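Local atomic coordinates of 4-hydroxyphenylpyruvate dioxygenase (Pseudomonas putida, PDB entry 5HMQ), a protein that catalyses the metal-dependent dehydration of 3-dehydroshikimate to protocatechuate, a common intermediate of quinate and shikimate degradation, and works as a homodimer. Residues C[59-64]-C[95-100]; C[85-90]-C[127-132]; C[298-303]-C[342-347]; C[364-369]-C[410-415]. All blocks are in the same frame, centred on the assembly; numbering follows the deposited sequence.

Interaction 1 of 4, residues C[59-64]-C[95-100]; sequences ITLFQP and TDLVLV
Leu61 reaches across to Leu97 and Leu99 and forms the apolar centre between two adjacent parallel strands of the TIM barrel. It starts out pointing away from 95-100, but with CG anti to the backbone N (chi1 173°) it turns back and lays CD1 against Leu97 CG at 3.6 Å. The same methyl lies near Leu99 CB, and CD2 meets Leu99 CD1. Beside this cluster, CB of Gln63 packs on CB of Leu99 at 3.7 Å. On the face carrying Phe62 and Val98, the two side chains run side by side in the same direction, and Val98 CG2 comes to the ring edge at Phe62 CD2, near the ring plane. Leu89 and Leu93 of helix 76-93 touch this ring.

Phe62 joins the backbones through both of its polar atoms: its N donates to Leu97 O at 2.9 Å, and its O accepts from Leu99 N at 3.0 Å. Before the regular pairing begins, the Thr95 hydroxyl bonds the other segment's backbone. OG1, placed anti to the backbone N (chi1 -169°), donates to Ile59 O at 2.8 Å from above the carbonyl plane, while Thr95 CB rests against Ile59 CG2. At the other end Gln63 NE2 is hydrogen-bonded to Glu32 and to the metal ligand Glu241.

The strand pair thus changes character along its length, from the Thr95 hydroxyl bond through a leucine cluster to the metal site, where Leu99 lies against the ligand Glu136. Two carboxylate partners probably fix the rotation of the Gln63 amide beside the metal ligands.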
loop_
_atom_site.group_PDB
_atom_site.type_symbol
_atom_site.label_atom_id
_atom_site.label_comp_id
_atom_site.label_asym_id
_atom_site.label_seq_id
_atom_site.Cartn_x
_atom_site.Cartn_y
_atom_site.Cartn_z
ATOM N N ILE C 59 15.974 3.643 24.439
ATOM C CA ILE C 59 16.580 4.224 23.247
ATOM C C ILE C 59 17.989 3.650 23.154
ATOM O O ILE C 59 18.897 4.078 23.867
ATOM C CB ILE C 59 16.581 5.752 23.289
ATOM C CG1 ILE C 59 15.145 6.276 23.355
ATOM C CG2 ILE C 59 17.293 6.317 22.067
ATOM C CD1 ILE C 59 15.047 7.789 23.400
ATOM N N THR C 60 18.168 2.667 22.274
ATOM C CA THR C 60 19.409 1.908 22.208
ATOM C C THR C 60 20.454 2.521 21.282
ATOM O O THR C 60 21.614 2.094 21.322
ATOM C CB THR C 60 19.123 0.471 21.755
ATOM O OG1 THR C 60 18.556 0.490 20.439
ATOM C CG2 THR C 60 18.144 -0.203 22.703
ATOM N N LEU C 61 20.083 3.506 20.464
ATOM C CA LEU C 61 21.024 4.091 19.518
ATOM C C LEU C 61 20.457 5.388 18.962
ATOM O O LEU C 61 19.249 5.496 18.736
ATOM C CB LEU C 61 21.333 3.119 18.369
ATOM C CG LEU C 61 22.185 3.650 17.217
ATOM C CD1 LEU C 61 23.613 3.915 17.661
ATOM C CD2 LEU C 61 22.154 2.693 16.037
ATOM N N PHE C 62 21.338 6.359 18.741
ATOM C CA PHE C 62 21.023 7.573 18.005
ATOM C C PHE C 62 21.829 7.564 16.713
ATOM O O PHE C 62 23.027 7.265 16.729
ATOM C CB PHE C 62 21.344 8.823 18.830
ATOM C CG PHE C 62 21.168 10.111 18.073
ATOM C CD1 PHE C 62 19.905 10.641 17.871
ATOM C CD2 PHE C 62 22.263 10.783 17.555
ATOM C CE1 PHE C 62 19.736 11.823 17.176
ATOM C CE2 PHE C 62 22.102 11.965 16.856
ATOM C CZ PHE C 62 20.834 12.485 16.667
ATOM N N GLN C 63 21.174 7.882 15.600
ATOM C CA GLN C 63 21.813 7.778 14.289
ATOM C C GLN C 63 21.091 8.639 13.252
ATOM O O GLN C 63 19.911 8.948 13.415
ATOM C CB GLN C 63 21.852 6.312 13.837
ATOM C CG GLN C 63 20.483 5.682 13.616
ATOM C CD GLN C 63 20.305 5.139 12.210
ATOM O OE1 GLN C 63 20.738 5.754 11.237
ATOM N NE2 GLN C 63 19.669 3.978 12.098
ATOM N N PRO C 64 21.800 9.039 12.180
ATOM C CA PRO C 64 23.217 8.780 11.919
ATOM C C PRO C 64 24.107 10.008 12.091
ATOM O O PRO C 64 23.608 11.129 12.197
ATOM C CB PRO C 64 23.204 8.333 10.462
ATOM C CG PRO C 64 22.124 9.196 9.849
ATOM C CD PRO C 64 21.122 9.516 10.960
ATOM N N THR C 95 20.244 8.214 25.825
ATOM C CA THR C 95 20.961 7.151 25.141
ATOM C C THR C 95 22.451 7.461 25.183
ATOM O O THR C 95 22.858 8.612 25.368
ATOM C CB THR C 95 20.480 6.992 23.689
ATOM O OG1 THR C 95 21.015 5.787 23.128
ATOM C CG2 THR C 95 20.917 8.178 22.837
ATOM N N ASP C 96 23.273 6.423 25.033
ATOM C CA ASP C 96 24.715 6.581 25.174
ATOM C C ASP C 96 25.497 6.121 23.949
ATOM O O ASP C 96 26.732 6.097 23.994
ATOM C CB ASP C 96 25.209 5.832 26.419
ATOM C CG ASP C 96 25.379 4.341 26.181
ATOM O OD1 ASP C 96 24.573 3.755 25.427
ATOM O OD2 ASP C 96 26.324 3.754 26.748
ATOM N N LEU C 97 24.824 5.777 22.854
ATOM C CA LEU C 97 25.494 5.237 21.677
ATOM C C LEU C 97 25.026 5.977 20.435
ATOM O O LEU C 97 23.821 6.162 20.233
ATOM C CB LEU C 97 25.227 3.734 21.531
ATOM C CG LEU C 97 25.887 3.038 20.338
ATOM C CD1 LEU C 97 27.403 3.145 20.411
ATOM C CD2 LEU C 97 25.453 1.580 20.261
ATOM N N VAL C 98 25.981 6.391 19.604
ATOM C CA VAL C 98 25.698 7.068 18.346
ATOM C C VAL C 98 26.403 6.318 17.224
ATOM O O VAL C 98 27.546 5.875 17.381
ATOM C CB VAL C 98 26.130 8.551 18.378
ATOM C CG1 VAL C 98 27.586 8.684 18.792
ATOM C CG2 VAL C 98 25.879 9.224 17.029
ATOM N N LEU C 99 25.708 6.154 16.101
ATOM C CA LEU C 99 26.264 5.484 14.934
ATOM C C LEU C 99 26.972 6.502 14.050
ATOM O O LEU C 99 26.387 7.522 13.673
ATOM C CB LEU C 99 25.166 4.762 14.149
ATOM C CG LEU C 99 25.538 3.893 12.938
ATOM C CD1 LEU C 99 24.505 2.792 12.757
ATOM C CD2 LEU C 99 25.660 4.703 11.652
ATOM N N VAL C 100 28.228 6.221 13.728
ATOM C CA VAL C 100 29.007 7.018 12.791
ATOM C C VAL C 100 29.211 6.165 11.548
ATOM O O VAL C 100 29.868 5.118 11.607
ATOM C CB VAL C 100 30.349 7.462 13.390
ATOM C CG1 VAL C 100 31.227 8.100 12.322
ATOM C CG2 VAL C 100 30.125 8.423 14.548
#

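Interaction 2 of 4, residues C[85-90]-C[127-132]; sequences RKFDLM and GKRGLR
Arg129 grips Asp88 end-on, with NH1 and NH2 both directed to the single oxygen OD1. NH1 lies 2.8 Å from Asp88 OD1, and the NH2 contact is modelled as very short, 2.5 Å. OD1 lies close to the guanidinium plane, whereas the carboxylate is turned 52° from it. NH2 meets OD1 nearly along the C-O axis and NH1 approaches from above the carboxylate plane. A bend at chi3 (58°) in an otherwise extended chain brings the guanidinium over Phe87, whose CB lies under one face, 3.4 Å from NH1. The Phe87 ring stands steeply to that group, their planes 78° apart.

Leu131 packs on the same phenylalanine. Its CG is anti to the carbonyl carbon, and CD1 approaches the ring obliquely, 3.5 Å from Phe87 CD1. The selenomethionine Met90 adds its CE, 4.2 Å from the same Leu131 methyl. Gly130, with positive phi, is where the chain leaves helical geometry, in a Schellman motif.

Glu84 and Gln91 give the guanidinium further partners along helix 76-93. This helix is thereby joined to the C-terminal end of helix 112-128, whose His125 and Ala126 touch Phe87, while Met90 reaches inward to Val98 of strand 97-101 and Arg132 opens the next barrel strand.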
loop_
_atom_site.group_PDB
_atom_site.type_symbol
_atom_site.label_atom_id
_atom_site.label_comp_id
_atom_site.label_asym_id
_atom_site.label_seq_id
_atom_site.Cartn_x
_atom_site.Cartn_y
_atom_site.Cartn_z
ATOM N N ARG C 85 27.350 18.714 19.763
ATOM C CA ARG C 85 25.916 18.985 19.721
ATOM C C ARG C 85 25.109 17.693 19.718
ATOM O O ARG C 85 24.051 17.611 20.352
ATOM C CB ARG C 85 25.569 19.843 18.503
ATOM C CG ARG C 85 26.117 21.262 18.574
ATOM C CD ARG C 85 25.462 22.174 17.541
ATOM N NE ARG C 85 25.618 21.673 16.178
ATOM C CZ ARG C 85 26.655 21.945 15.393
ATOM N NH1 ARG C 85 27.639 22.718 15.835
ATOM N NH2 ARG C 85 26.708 21.442 14.167
ATOM N N LYS C 86 25.584 16.673 19.002
ATOM C CA LYS C 86 24.898 15.386 19.034
ATOM C C LYS C 86 25.003 14.746 20.414
ATOM O O LYS C 86 24.035 14.152 20.902
ATOM C CB LYS C 86 25.458 14.460 17.955
ATOM C CG LYS C 86 25.372 15.032 16.545
ATOM C CD LYS C 86 24.013 15.672 16.277
ATOM C CE LYS C 86 24.055 16.547 15.032
ATOM N NZ LYS C 86 22.792 17.318 14.835
ATOM N N PHE C 87 26.170 14.860 21.056
ATOM C CA PHE C 87 26.315 14.402 22.435
ATOM C C PHE C 87 25.298 15.076 23.348
ATOM O O PHE C 87 24.646 14.412 24.163
ATOM C CB PHE C 87 27.739 14.663 22.932
ATOM C CG PHE C 87 28.792 13.867 22.214
ATOM C CD1 PHE C 87 28.472 12.685 21.566
ATOM C CD2 PHE C 87 30.105 14.305 22.187
ATOM C CE1 PHE C 87 29.444 11.953 20.907
ATOM C CE2 PHE C 87 31.081 13.580 21.529
ATOM C CZ PHE C 87 30.750 12.403 20.889
ATOM N N ASP C 88 25.149 16.401 23.227
ATOM C CA ASP C 88 24.125 17.104 23.999
ATOM C C ASP C 88 22.746 16.515 23.743
ATOM O O ASP C 88 21.955 16.330 24.676
ATOM C CB ASP C 88 24.125 18.598 23.665
ATOM C CG ASP C 88 25.400 19.300 24.094
ATOM O OD1 ASP C 88 26.084 18.802 25.014
ATOM O OD2 ASP C 88 25.714 20.362 23.516
ATOM N N LEU C 89 22.442 16.216 22.481
ATOM C CA LEU C 89 21.130 15.691 22.129
ATOM C C LEU C 89 20.906 14.311 22.740
ATOM O O LEU C 89 19.813 14.012 23.232
ATOM C CB LEU C 89 20.997 15.646 20.607
ATOM C CG LEU C 89 19.661 15.265 19.979
ATOM C CD1 LEU C 89 18.606 16.248 20.419
ATOM C CD2 LEU C 89 19.789 15.271 18.466
HETATM N N MSE C 90 21.934 13.469 22.730
HETATM C CA MSE C 90 21.835 12.109 23.248
HETATM C C MSE C 90 21.572 12.076 24.749
HETATM O O MSE C 90 20.810 11.241 25.234
HETATM C CB MSE C 90 23.111 11.333 22.931
HETATM C CG MSE C 90 23.332 11.119 21.452
HETATM SE SE MSE C 90 25.190 10.754 21.037
HETATM C CE MSE C 90 25.381 9.068 22.002
ATOM N N GLY C 127 34.060 9.303 25.009
ATOM C CA GLY C 127 34.373 8.713 26.301
ATOM C C GLY C 127 34.386 9.730 27.426
ATOM O O GLY C 127 33.929 9.449 28.537
ATOM N N LYS C 128 34.904 10.930 27.149
ATOM C CA LYS C 128 34.949 11.979 28.163
ATOM C C LYS C 128 33.558 12.298 28.694
ATOM O O LYS C 128 33.376 12.506 29.899
ATOM C CB LYS C 128 35.617 13.224 27.584
ATOM C CG LYS C 128 35.623 14.432 28.500
ATOM C CD LYS C 128 36.419 15.562 27.869
ATOM C CE LYS C 128 36.425 16.806 28.738
ATOM N NZ LYS C 128 37.159 17.914 28.071
ATOM N N ARG C 129 32.564 12.340 27.816
ATOM C CA ARG C 129 31.200 12.655 28.216
ATOM C C ARG C 129 30.405 11.430 28.646
ATOM O O ARG C 129 29.210 11.555 28.934
ATOM C CB ARG C 129 30.488 13.400 27.087
ATOM C CG ARG C 129 31.121 14.758 26.828
ATOM C CD ARG C 129 30.304 15.603 25.887
ATOM N NE ARG C 129 28.954 15.828 26.388
ATOM C CZ ARG C 129 28.098 16.682 25.842
ATOM N NH1 ARG C 129 28.460 17.398 24.787
ATOM N NH2 ARG C 129 26.880 16.823 26.350
ATOM N N GLY C 130 31.031 10.256 28.689
ATOM C CA GLY C 130 30.332 9.046 29.072
ATOM C C GLY C 130 29.493 8.433 27.978
ATOM O O GLY C 130 28.472 7.802 28.267
ATOM N N LEU C 131 29.899 8.601 26.724
ATOM C CA LEU C 131 29.162 8.125 25.565
ATOM C C LEU C 131 30.054 7.212 24.730
ATOM O O LEU C 131 31.254 7.074 24.979
ATOM C CB LEU C 131 28.636 9.301 24.731
ATOM C CG LEU C 131 27.839 10.325 25.550
ATOM C CD1 LEU C 131 27.486 11.546 24.717
ATOM C CD2 LEU C 131 26.587 9.700 26.151
ATOM N N ARG C 132 29.444 6.581 23.728
ATOM C CA ARG C 132 30.102 5.565 22.921
ATOM C C ARG C 132 29.911 5.857 21.438
ATOM O O ARG C 132 28.864 6.358 21.016
ATOM C CB ARG C 132 29.533 4.190 23.286
ATOM C CG ARG C 132 29.840 3.782 24.724
ATOM C CD ARG C 132 28.899 2.697 25.229
ATOM N NE ARG C 132 28.860 1.498 24.404
ATOM C CZ ARG C 132 27.741 0.834 24.129
ATOM N NH1 ARG C 132 26.580 1.268 24.603
ATOM N NH2 ARG C 132 27.779 -0.256 23.379
#

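Interaction 3 of 4, residues C[298-303]-C[342-347]; sequences VEFLEF and NIVLNA
Phe303 and Val344 meet in the parallel pairing of strands 295-304 and 341-346, part of the mixed sheet of the first VOC module, which belongs to the glyoxalase-like fold. The well-knit part runs from Leu301 to Asn346. Leu301 N donates to Asn342 O, Val344 N to Leu301 O at 2.7 Å, Phe303 N to Val344 O at 2.9 Å, and Asn346 N to Phe303 O. The middle two are nearly straight. On the face bearing Leu301, Ile343, Phe303 and Leu345, the Phe303 ring takes Ile343 CG2 obliquely at CD1, 3.8 Å away, and its CB meets Leu345 CD2. Leu313 of helix 307-319 touches both Phe303 and Leu345 on this side. On the face of Glu302 and Val344, Phe300 CD1 lies 3.7 Å from Val344 CG2.

Near Val298 the regular pairing gives way, and side chain and solvent take part. Glu299 and Phe300 both face Ala368 in a classic beta bulge, and the chain turns a corner at Glu299. Here Asn342 ND2 supplies the bond to Glu299 O, at 3.1 Å and almost in its own amide plane, while a water accepts from Asn342 N and probably donates to Val298 O. The Glu299 carboxylate is held by Arg370 and Tyr424.

At the far end the chain of Glu302 is fully extended (chi1 -177°), which carries its carboxylate to the Asn346 amide, which it crosses at a slant, the two planes 22° apart. OE1 is hydrogen-bonded to Tyr412, and Asn346 ND2 donates to OE2 at 2.9 Å, OE2 lying 24° out of the Asn346 amide plane.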
loop_
_atom_site.group_PDB
_atom_site.type_symbol
_atom_site.label_atom_id
_atom_site.label_comp_id
_atom_site.label_asym_id
_atom_site.label_seq_id
_atom_site.Cartn_x
_atom_site.Cartn_y
_atom_site.Cartn_z
ATOM N N VAL C 298 -3.244 -30.615 1.161
ATOM C CA VAL C 298 -4.452 -29.891 1.541
ATOM C C VAL C 298 -5.543 -30.890 1.900
ATOM O O VAL C 298 -5.825 -31.818 1.132
ATOM C CB VAL C 298 -4.912 -28.961 0.406
ATOM C CG1 VAL C 298 -6.254 -28.332 0.746
ATOM C CG2 VAL C 298 -3.867 -27.891 0.136
ATOM N N GLU C 299 -6.159 -30.704 3.070
ATOM C CA GLU C 299 -7.297 -31.538 3.440
ATOM C C GLU C 299 -8.542 -31.151 2.651
ATOM O O GLU C 299 -9.188 -32.009 2.038
ATOM C CB GLU C 299 -7.558 -31.451 4.943
ATOM C CG GLU C 299 -8.767 -32.258 5.386
ATOM C CD GLU C 299 -8.714 -33.702 4.925
ATOM O OE1 GLU C 299 -7.668 -34.357 5.115
ATOM O OE2 GLU C 299 -9.719 -34.178 4.359
ATOM N N PHE C 300 -8.901 -29.869 2.659
ATOM C CA PHE C 300 -9.979 -29.408 1.797
ATOM C C PHE C 300 -9.842 -27.913 1.548
ATOM O O PHE C 300 -9.170 -27.194 2.291
ATOM C CB PHE C 300 -11.368 -29.743 2.371
ATOM C CG PHE C 300 -11.678 -29.089 3.697
ATOM C CD1 PHE C 300 -12.051 -27.754 3.769
ATOM C CD2 PHE C 300 -11.647 -29.831 4.867
ATOM C CE1 PHE C 300 -12.347 -27.166 4.985
ATOM C CE2 PHE C 300 -11.951 -29.250 6.084
ATOM C CZ PHE C 300 -12.297 -27.916 6.144
ATOM N N LEU C 301 -10.486 -27.469 0.474
ATOM C CA LEU C 301 -10.657 -26.058 0.167
ATOM C C LEU C 301 -12.082 -25.653 0.509
ATOM O O LEU C 301 -13.030 -26.394 0.227
ATOM C CB LEU C 301 -10.374 -25.779 -1.311
ATOM C CG LEU C 301 -8.994 -26.154 -1.861
ATOM C CD1 LEU C 301 -8.902 -25.822 -3.342
ATOM C CD2 LEU C 301 -7.894 -25.443 -1.091
ATOM N N GLU C 302 -12.231 -24.493 1.142
ATOM C CA GLU C 302 -13.538 -23.955 1.502
ATOM C C GLU C 302 -13.777 -22.671 0.716
ATOM O O GLU C 302 -13.023 -21.703 0.857
ATOM C CB GLU C 302 -13.640 -23.692 3.005
ATOM C CG GLU C 302 -15.016 -23.206 3.444
ATOM C CD GLU C 302 -15.097 -22.899 4.931
ATOM O OE1 GLU C 302 -14.081 -23.066 5.638
ATOM O OE2 GLU C 302 -16.183 -22.485 5.392
ATOM N N PHE C 303 -14.821 -22.667 -0.107
ATOM C CA PHE C 303 -15.178 -21.510 -0.914
ATOM C C PHE C 303 -16.391 -20.807 -0.323
ATOM O O PHE C 303 -17.347 -21.454 0.118
ATOM C CB PHE C 303 -15.473 -21.909 -2.362
ATOM C CG PHE C 303 -14.246 -22.194 -3.180
ATOM C CD1 PHE C 303 -13.698 -23.467 -3.219
ATOM C CD2 PHE C 303 -13.646 -21.188 -3.921
ATOM C CE1 PHE C 303 -12.569 -23.726 -3.978
ATOM C CE2 PHE C 303 -12.520 -21.440 -4.681
ATOM C CZ PHE C 303 -11.980 -22.711 -4.711
ATOM N N ASN C 342 -10.698 -32.559 -1.824
ATOM C CA ASN C 342 -11.977 -32.265 -1.191
ATOM C C ASN C 342 -12.242 -30.770 -1.293
ATOM O O ASN C 342 -11.375 -29.960 -0.953
ATOM C CB ASN C 342 -11.985 -32.716 0.272
ATOM C CG ASN C 342 -11.759 -34.207 0.421
ATOM O OD1 ASN C 342 -12.617 -35.014 0.063
ATOM N ND2 ASN C 342 -10.596 -34.583 0.944
ATOM N N ILE C 343 -13.426 -30.405 -1.777
ATOM C CA ILE C 343 -13.801 -29.007 -1.955
ATOM C C ILE C 343 -15.145 -28.778 -1.280
ATOM O O ILE C 343 -16.111 -29.500 -1.550
ATOM C CB ILE C 343 -13.862 -28.613 -3.442
ATOM C CG1 ILE C 343 -12.461 -28.656 -4.051
ATOM C CG2 ILE C 343 -14.456 -27.222 -3.598
ATOM C CD1 ILE C 343 -12.424 -28.376 -5.529
ATOM N N VAL C 344 -15.202 -27.785 -0.399
ATOM C CA VAL C 344 -16.398 -27.469 0.375
ATOM C C VAL C 344 -16.977 -26.165 -0.163
ATOM O O VAL C 344 -16.296 -25.132 -0.174
ATOM C CB VAL C 344 -16.074 -27.352 1.872
ATOM C CG1 VAL C 344 -17.320 -26.990 2.667
ATOM C CG2 VAL C 344 -15.407 -28.632 2.389
ATOM N N LEU C 345 -18.231 -26.208 -0.613
ATOM C CA LEU C 345 -18.939 -25.023 -1.088
ATOM C C LEU C 345 -19.837 -24.518 0.039
ATOM O O LEU C 345 -20.852 -25.143 0.362
ATOM C CB LEU C 345 -19.748 -25.333 -2.345
ATOM C CG LEU C 345 -18.982 -25.876 -3.555
ATOM C CD1 LEU C 345 -19.907 -26.000 -4.756
ATOM C CD2 LEU C 345 -17.789 -24.989 -3.884
ATOM N N ASN C 346 -19.453 -23.393 0.638
ATOM C CA ASN C 346 -20.120 -22.856 1.822
ATOM C C ASN C 346 -21.051 -21.732 1.378
ATOM O O ASN C 346 -20.604 -20.630 1.050
ATOM C CB ASN C 346 -19.083 -22.377 2.834
ATOM C CG ASN C 346 -19.700 -21.887 4.132
ATOM O OD1 ASN C 346 -20.919 -21.891 4.301
ATOM N ND2 ASN C 346 -18.850 -21.480 5.068
ATOM N N ALA C 347 -22.353 -22.020 1.356
ATOM C CA ALA C 347 -23.371 -21.034 1.023
ATOM C C ALA C 347 -24.252 -20.679 2.214
ATOM O O ALA C 347 -25.299 -20.048 2.032
ATOM C CB ALA C 347 -24.235 -21.534 -0.138
HETATM O O HOH W 1 -7.743 -31.953 -0.995
#

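Interaction 4 of 4, residues C[364-369]-C[410-415]; sequences LCATAL and LLYLVE
Tyr412 leans along segment 364-369 with its ring beside two alanines, and their small side chains let it lie close to the strand. CG is anti to the carbonyl carbon (chi1 -51°), which carries the ring back toward the start of the segment. Ala368 CB sits at the ring edge, near its plane, and meets Tyr412 CB at 3.8 Å. Further out along the ring, Ala366 CB approaches obliquely and comes within 3.4 Å of Tyr412 CE2. Val414 also packs on Ala368, its CG2 3.7 Å from that CB, and Leu410 faces Ala366 through CB. The phenol oxygen reaches past Ala366 to its partner Glu302, both residues buried.

The face of Thr367, Leu369, Leu411 and Leu413 is mainly aliphatic. Leu411 bends CD2 back toward the neighbouring strand, where it meets Thr367 CB at 4.1 Å and lies near CD1 of Leu369.

Five backbone bonds hold these faces in parallel register, alternating in direction from Leu410 N to Cys365 O at 3.2 Å through to Val414 N to Leu369 O at 3.1 Å. The bond of Tyr412 N to Thr367 O, 3.0 Å long, is the most bent of them, at 145°.

Strand 363-371 is flanked by 410-414 on one side and, antiparallel, by 295-304 on the other, where Cys365 and Ala366 form a classic bulge opposite Glu302. Phe352 of helix 352-360 packs on Cys365, Leu410 and Tyr412, whereas Met446 of strand 440-450 touches Thr367 on the Thr367 face.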
loop_
_atom_site.group_PDB
_atom_site.type_symbol
_atom_site.label_atom_id
_atom_site.label_comp_id
_atom_site.label_asym_id
_atom_site.label_seq_id
_atom_site.Cartn_x
_atom_site.Cartn_y
_atom_site.Cartn_z
ATOM N N LEU C 364 -11.919 -18.126 -2.096
ATOM C CA LEU C 364 -11.453 -19.109 -1.126
ATOM C C LEU C 364 -11.378 -18.441 0.240
ATOM O O LEU C 364 -10.533 -17.569 0.469
ATOM C CB LEU C 364 -10.095 -19.670 -1.532
ATOM C CG LEU C 364 -9.546 -20.790 -0.646
ATOM C CD1 LEU C 364 -10.339 -22.068 -0.853
ATOM C CD2 LEU C 364 -8.070 -21.024 -0.916
ATOM N N CYS C 365 -12.266 -18.837 1.146
ATOM C CA CYS C 365 -12.300 -18.249 2.474
ATOM C C CYS C 365 -11.507 -19.047 3.497
ATOM O O CYS C 365 -11.258 -18.538 4.594
ATOM C CB CYS C 365 -13.747 -18.095 2.955
ATOM S SG CYS C 365 -14.635 -19.645 3.203
ATOM N N ALA C 366 -11.110 -20.277 3.177
ATOM C CA ALA C 366 -10.336 -21.070 4.120
ATOM C C ALA C 366 -9.696 -22.248 3.406
ATOM O O ALA C 366 -10.189 -22.716 2.376
ATOM C CB ALA C 366 -11.205 -21.565 5.279
ATOM N N THR C 367 -8.589 -22.720 3.974
ATOM C CA THR C 367 -7.906 -23.922 3.519
ATOM C C THR C 367 -7.589 -24.785 4.726
ATOM O O THR C 367 -6.968 -24.311 5.684
ATOM C CB THR C 367 -6.612 -23.594 2.767
ATOM O OG1 THR C 367 -6.918 -22.825 1.599
ATOM C CG2 THR C 367 -5.898 -24.872 2.353
ATOM N N ALA C 368 -8.031 -26.039 4.686
ATOM C CA ALA C 368 -7.647 -27.013 5.697
ATOM C C ALA C 368 -6.380 -27.726 5.249
ATOM O O ALA C 368 -6.328 -28.281 4.144
ATOM C CB ALA C 368 -8.761 -28.025 5.953
ATOM N N LEU C 369 -5.361 -27.697 6.102
ATOM C CA LEU C 369 -4.090 -28.344 5.822
ATOM C C LEU C 369 -4.011 -29.663 6.579
ATOM O O LEU C 369 -4.423 -29.748 7.743
ATOM C CB LEU C 369 -2.934 -27.431 6.232
ATOM C CG LEU C 369 -3.037 -25.969 5.815
ATOM C CD1 LEU C 369 -1.966 -25.166 6.547
ATOM C CD2 LEU C 369 -2.919 -25.799 4.296
ATOM N N LEU C 410 -8.965 -18.304 6.854
ATOM C CA LEU C 410 -8.550 -19.177 7.941
ATOM C C LEU C 410 -7.731 -20.347 7.410
ATOM O O LEU C 410 -7.861 -20.741 6.247
ATOM C CB LEU C 410 -9.767 -19.707 8.707
ATOM C CG LEU C 410 -10.678 -18.652 9.336
ATOM C CD1 LEU C 410 -11.830 -19.309 10.080
ATOM C CD2 LEU C 410 -9.877 -17.747 10.265
ATOM N N LEU C 411 -6.882 -20.900 8.275
ATOM C CA LEU C 411 -6.138 -22.125 7.995
ATOM C C LEU C 411 -6.479 -23.146 9.073
ATOM O O LEU C 411 -6.068 -22.993 10.227
ATOM C CB LEU C 411 -4.632 -21.867 7.944
ATOM C CG LEU C 411 -4.091 -20.981 6.821
ATOM C CD1 LEU C 411 -2.641 -20.622 7.083
ATOM C CD2 LEU C 411 -4.226 -21.686 5.481
ATOM N N TYR C 412 -7.227 -24.183 8.700
ATOM C CA TYR C 412 -7.582 -25.237 9.641
ATOM C C TYR C 412 -6.449 -26.246 9.769
ATOM O O TYR C 412 -5.832 -26.641 8.777
ATOM C CB TYR C 412 -8.851 -25.966 9.202
ATOM C CG TYR C 412 -10.027 -25.077 8.884
ATOM C CD1 TYR C 412 -10.642 -24.319 9.870
ATOM C CD2 TYR C 412 -10.547 -25.026 7.599
ATOM C CE1 TYR C 412 -11.727 -23.515 9.578
ATOM C CE2 TYR C 412 -11.631 -24.237 7.301
ATOM C CZ TYR C 412 -12.217 -23.480 8.290
ATOM O OH TYR C 412 -13.298 -22.685 7.984
ATOM N N LEU C 413 -6.186 -26.670 11.001
ATOM C CA LEU C 413 -5.146 -27.651 11.296
ATOM C C LEU C 413 -5.827 -28.997 11.516
ATOM O O LEU C 413 -6.280 -29.301 12.624
ATOM C CB LEU C 413 -4.328 -27.220 12.509
ATOM C CG LEU C 413 -3.781 -25.792 12.432
ATOM C CD1 LEU C 413 -3.019 -25.431 13.695
ATOM C CD2 LEU C 413 -2.903 -25.621 11.200
ATOM N N VAL C 414 -5.895 -29.807 10.463
ATOM C CA VAL C 414 -6.622 -31.071 10.484
ATOM C C VAL C 414 -5.624 -32.202 10.681
ATOM O O VAL C 414 -4.720 -32.399 9.859
ATOM C CB VAL C 414 -7.432 -31.273 9.195
ATOM C CG1 VAL C 414 -8.139 -32.619 9.219
ATOM C CG2 VAL C 414 -8.435 -30.144 9.024
ATOM N N GLU C 415 -5.787 -32.939 11.777
ATOM C CA GLU C 415 -5.014 -34.140 12.052
ATOM C C GLU C 415 -5.803 -35.366 11.606
ATOM O O GLU C 415 -6.929 -35.587 12.061
ATOM C CB GLU C 415 -4.665 -34.223 13.539
ATOM C CG GLU C 415 -3.303 -34.838 13.832
ATOM C CD GLU C 415 -2.919 -34.719 15.298
ATOM O OE1 GLU C 415 -3.699 -35.181 16.158
ATOM O OE2 GLU C 415 -1.845 -34.151 15.592
#

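Overall arrangement
The four contacts form two pairs in different domains. Interactions 1 and 2, centres 10 Å apart, alternate along the chain within the N-terminal TIM barrel: the first joins neighbouring barrel strands beside the catalytic metal, the second the helices outside them, with helix 76-93 linking both. Interactions 3 and 4 follow in series, centres 9 Å apart, in one mixed sheet of the C-terminal dioxygenase-like region, where strands 295-304 and 363-371 are neighbours and the Glu302-Tyr412 bond spans both contacts. About 45 to 62 Å separates the centres of one pair from those of the other, consistent with a fusion of two distinct domains, the barrel being associated with dehydratase activity.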